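Local coordinates for probable acetyltransferases (PDB 3PZJ), which is a probable GNAT-family acetyltransferase, perhaps acting on the N-terminal serine or alanine of proteins, at residues A104-Q112 with E121-L131. Numbering follows the deposited sequence.
Sequences ALGFLGYRQ and EIGHVNFSPAL. With EDO (1,2-ethanediol), chain D.
One face of the F107 ring is covered by the N126 side chain, whose CB lies 3.7 Å from the ring centroid in a CH-pi contact and whose amide is nearly parallel to the ring (planes 11° apart). The amide is fixed at both ends: ND2 donates to H124 O from above the carbonyl plane (2.9 Å) and is also hydrogen-bonded to Y69 OH, and OD1 to H63 NE2. At the R111 guanidinium, E121 OE2 lies in plane at the edge, Q112 CG sits over the rim of one face, and H124 CE1 approaches the edge, the imidazole almost perpendicular. With E121 extended and R111 bent at chi3 (-55°), NH1 comes 3.1 Å from E121 OE1, closing a salt bridge through weak bonds. The two segments form an antiparallel hairpin in the central sheet, where a beta bulge at H124-V125, opposite L108, shifts the register by one, consistent with the bulged beta4 strand beside the acetyl-CoA site of GNAT enzymes. There the backbone N-H of H124 binds O2 of 1,2-ethanediol (N to O2, 3.0 Å). L108 CD1 meets F127 CZ (4.1 Å), and Y110 lies alongside I122, against helix 135-150. Farther along, L105 O accepts from S128 N and, on a lone pair, S128 OG (2.9 Å).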
loop_
_atom_site.group_PDB
_atom_site.type_symbol
_atom_site.label_atom_id
_atom_site.label_comp_id
_atom_site.label_asym_id
_atom_site.label_seq_id
_atom_site.Cartn_x
_atom_site.Cartn_y
_atom_site.Cartn_z
ATOM N N ALA A 104 -14.051 -14.676 -23.519
ATOM C CA ALA A 104 -13.774 -13.957 -22.254
ATOM C C ALA A 104 -14.953 -14.078 -21.368
ATOM O O ALA A 104 -16.028 -13.790 -21.813
ATOM C CB ALA A 104 -13.491 -12.474 -22.532
ATOM N N LEU A 105 -14.787 -14.585 -20.142
ATOM C CA LEU A 105 -15.885 -14.655 -19.158
ATOM C C LEU A 105 -15.757 -13.665 -17.980
ATOM O O LEU A 105 -16.658 -13.513 -17.174
ATOM C CB LEU A 105 -15.926 -16.029 -18.548
ATOM C CG LEU A 105 -16.093 -17.164 -19.532
ATOM C CD1 LEU A 105 -15.882 -18.456 -18.704
ATOM C CD2 LEU A 105 -17.480 -17.023 -20.157
ATOM N N GLY A 106 -14.624 -12.986 -17.915
ATOM C CA GLY A 106 -14.402 -11.833 -16.995
ATOM C C GLY A 106 -12.911 -11.635 -16.901
ATOM O O GLY A 106 -12.162 -12.241 -17.677
ATOM N N PHE A 107 -12.490 -10.830 -15.946
ATOM C CA PHE A 107 -11.092 -10.595 -15.716
ATOM C C PHE A 107 -10.745 -10.405 -14.266
ATOM O O PHE A 107 -11.593 -10.241 -13.466
ATOM C CB PHE A 107 -10.542 -9.461 -16.570
ATOM C CG PHE A 107 -11.076 -8.103 -16.232
ATOM C CD1 PHE A 107 -10.331 -7.235 -15.514
ATOM C CD2 PHE A 107 -12.299 -7.695 -16.671
ATOM C CE1 PHE A 107 -10.791 -6.020 -15.239
ATOM C CE2 PHE A 107 -12.764 -6.480 -16.390
ATOM C CZ PHE A 107 -12.023 -5.645 -15.673
ATOM N N LEU A 108 -9.452 -10.496 -13.987
ATOM C CA LEU A 108 -8.860 -10.304 -12.675
ATOM C C LEU A 108 -7.342 -10.292 -12.770
ATOM O O LEU A 108 -6.816 -10.527 -13.776
ATOM C CB LEU A 108 -9.328 -11.366 -11.696
ATOM C CG LEU A 108 -8.597 -12.667 -11.671
ATOM C CD1 LEU A 108 -8.897 -13.431 -10.410
ATOM C CD2 LEU A 108 -8.861 -13.449 -12.860
ATOM N N GLY A 109 -6.659 -9.947 -11.707
ATOM C CA GLY A 109 -5.223 -9.943 -11.736
ATOM C C GLY A 109 -4.538 -9.582 -10.447
ATOM O O GLY A 109 -5.118 -9.728 -9.421
ATOM N N TYR A 110 -3.304 -9.118 -10.546
ATOM C CA TYR A 110 -2.520 -8.692 -9.425
ATOM C C TYR A 110 -2.399 -7.168 -9.477
ATOM O O TYR A 110 -2.324 -6.535 -10.563
ATOM C CB TYR A 110 -1.140 -9.305 -9.535
ATOM C CG TYR A 110 -1.071 -10.837 -9.568
ATOM C CD1 TYR A 110 -1.526 -11.598 -8.509
ATOM C CD2 TYR A 110 -0.473 -11.511 -10.644
ATOM C CE1 TYR A 110 -1.369 -12.983 -8.506
ATOM C CE2 TYR A 110 -0.352 -12.917 -10.649
ATOM C CZ TYR A 110 -0.815 -13.614 -9.584
ATOM O OH TYR A 110 -0.646 -14.953 -9.580
ATOM N N ARG A 111 -2.340 -6.558 -8.298
ATOM C CA ARG A 111 -1.916 -5.191 -8.223
ATOM C C ARG A 111 -1.069 -4.998 -7.007
ATOM O O ARG A 111 -0.897 -5.905 -6.157
ATOM C CB ARG A 111 -3.099 -4.243 -8.177
ATOM C CG ARG A 111 -3.992 -4.514 -6.934
ATOM C CD ARG A 111 -5.359 -3.716 -7.033
ATOM N NE ARG A 111 -5.114 -2.305 -7.216
ATOM C CZ ARG A 111 -4.927 -1.393 -6.237
ATOM N NH1 ARG A 111 -4.992 -1.712 -4.946
ATOM N NH2 ARG A 111 -4.676 -0.113 -6.544
ATOM N N GLN A 112 -0.484 -3.830 -6.952
ATOM C CA GLN A 112 0.443 -3.489 -5.853
ATOM C C GLN A 112 1.507 -4.621 -5.671
ATOM O O GLN A 112 1.765 -5.020 -4.559
ATOM C CB GLN A 112 -0.338 -3.231 -4.532
ATOM C CG GLN A 112 -1.323 -2.086 -4.595
ATOM C CD GLN A 112 -0.625 -0.780 -4.763
ATOM O OE1 GLN A 112 -0.613 -0.183 -5.856
ATOM N NE2 GLN A 112 -0.029 -0.328 -3.719
ATOM N N GLU A 121 -1.283 -8.252 -4.277
ATOM C CA GLU A 121 -2.709 -8.137 -4.010
ATOM C C GLU A 121 -3.455 -8.747 -5.197
ATOM O O GLU A 121 -3.064 -8.437 -6.327
ATOM C CB GLU A 121 -3.036 -6.698 -3.850
ATOM C CG GLU A 121 -4.521 -6.404 -3.575
ATOM C CD GLU A 121 -4.813 -4.911 -3.495
ATOM O OE1 GLU A 121 -3.941 -4.077 -3.205
ATOM O OE2 GLU A 121 -5.953 -4.579 -3.821
ATOM N N ILE A 122 -4.404 -9.682 -4.970
ATOM C CA ILE A 122 -5.322 -10.119 -6.020
ATOM C C ILE A 122 -6.455 -9.104 -6.033
ATOM O O ILE A 122 -7.055 -8.860 -5.013
ATOM C CB ILE A 122 -5.817 -11.558 -5.784
ATOM C CG1 ILE A 122 -4.693 -12.521 -6.153
ATOM C CG2 ILE A 122 -7.015 -11.912 -6.618
ATOM C CD1 ILE A 122 -4.813 -13.906 -5.586
ATOM N N GLY A 123 -6.675 -8.495 -7.180
ATOM C CA GLY A 123 -7.715 -7.542 -7.368
ATOM C C GLY A 123 -8.221 -7.442 -8.769
ATOM O O GLY A 123 -8.003 -8.346 -9.567
ATOM N N HIS A 124 -8.970 -6.377 -8.991
ATOM C CA HIS A 124 -9.700 -6.138 -10.179
ATOM C C HIS A 124 -10.511 -7.362 -10.552
ATOM O O HIS A 124 -10.627 -7.732 -11.736
ATOM C CB HIS A 124 -8.712 -5.753 -11.309
ATOM C CG HIS A 124 -8.127 -4.397 -11.153
ATOM N ND1 HIS A 124 -6.779 -4.214 -11.010
ATOM C CD2 HIS A 124 -8.679 -3.157 -11.138
ATOM C CE1 HIS A 124 -6.525 -2.921 -10.854
ATOM N NE2 HIS A 124 -7.659 -2.253 -10.913
ATOM N N VAL A 125 -11.200 -7.932 -9.548
ATOM C CA VAL A 125 -11.986 -9.116 -9.782
ATOM C C VAL A 125 -13.317 -8.711 -10.353
ATOM O O VAL A 125 -14.164 -8.067 -9.663
ATOM C CB VAL A 125 -12.206 -9.930 -8.506
ATOM C CG1 VAL A 125 -13.153 -11.185 -8.734
ATOM C CG2 VAL A 125 -10.887 -10.271 -7.811
ATOM N N ASN A 126 -13.466 -8.972 -11.648
ATOM C CA ASN A 126 -14.620 -8.542 -12.460
ATOM C C ASN A 126 -15.166 -9.753 -13.195
ATOM O O ASN A 126 -14.707 -10.098 -14.336
ATOM C CB ASN A 126 -14.175 -7.499 -13.465
ATOM C CG ASN A 126 -13.991 -6.140 -12.842
ATOM O OD1 ASN A 126 -14.974 -5.427 -12.715
ATOM N ND2 ASN A 126 -12.786 -5.829 -12.302
ATOM N N PHE A 127 -16.129 -10.423 -12.551
ATOM C CA PHE A 127 -16.658 -11.680 -13.096
ATOM C C PHE A 127 -18.067 -11.453 -13.615
ATOM O O PHE A 127 -18.898 -10.889 -12.914
ATOM C CB PHE A 127 -16.695 -12.737 -11.985
ATOM C CG PHE A 127 -15.334 -13.283 -11.567
ATOM C CD1 PHE A 127 -14.161 -12.950 -12.207
ATOM C CD2 PHE A 127 -15.258 -14.155 -10.514
ATOM C CE1 PHE A 127 -12.943 -13.506 -11.822
ATOM C CE2 PHE A 127 -14.042 -14.653 -10.105
ATOM C CZ PHE A 127 -12.895 -14.390 -10.806
ATOM N N SER A 128 -18.339 -11.940 -14.814
ATOM C CA SER A 128 -19.696 -11.832 -15.414
ATOM C C SER A 128 -20.672 -12.590 -14.547
ATOM O O SER A 128 -20.283 -13.469 -13.818
ATOM C CB SER A 128 -19.671 -12.434 -16.818
ATOM O OG SER A 128 -19.563 -13.837 -16.785
ATOM N N PRO A 129 -21.978 -12.294 -14.645
ATOM C CA PRO A 129 -22.912 -13.069 -13.795
ATOM C C PRO A 129 -22.845 -14.618 -14.034
ATOM O O PRO A 129 -22.861 -15.409 -13.110
ATOM C CB PRO A 129 -24.284 -12.450 -14.132
ATOM C CG PRO A 129 -23.929 -11.020 -14.651
ATOM C CD PRO A 129 -22.600 -11.171 -15.356
ATOM N N ALA A 130 -22.675 -15.031 -15.278
ATOM C CA ALA A 130 -22.555 -16.415 -15.629
ATOM C C ALA A 130 -21.383 -17.104 -14.956
ATOM O O ALA A 130 -21.382 -18.332 -14.783
ATOM C CB ALA A 130 -22.450 -16.559 -17.149
ATOM N N LEU A 131 -20.368 -16.320 -14.612
ATOM C CA LEU A 131 -19.155 -16.838 -13.950
ATOM C C LEU A 131 -19.271 -16.784 -12.431
ATOM O O LEU A 131 -18.877 -17.709 -11.753
ATOM C CB LEU A 131 -17.967 -16.038 -14.392
ATOM C CG LEU A 131 -16.546 -16.447 -13.950
ATOM C CD1 LEU A 131 -16.189 -17.783 -14.536
ATOM C CD2 LEU A 131 -15.591 -15.409 -14.444
HETATM C C1 EDO D . -10.297 -3.456 -7.939
HETATM O O1 EDO D . -11.532 -3.951 -8.396
HETATM C C2 EDO D . -9.908 -4.209 -6.692
HETATM O O2 EDO D . -8.517 -4.364 -6.764
#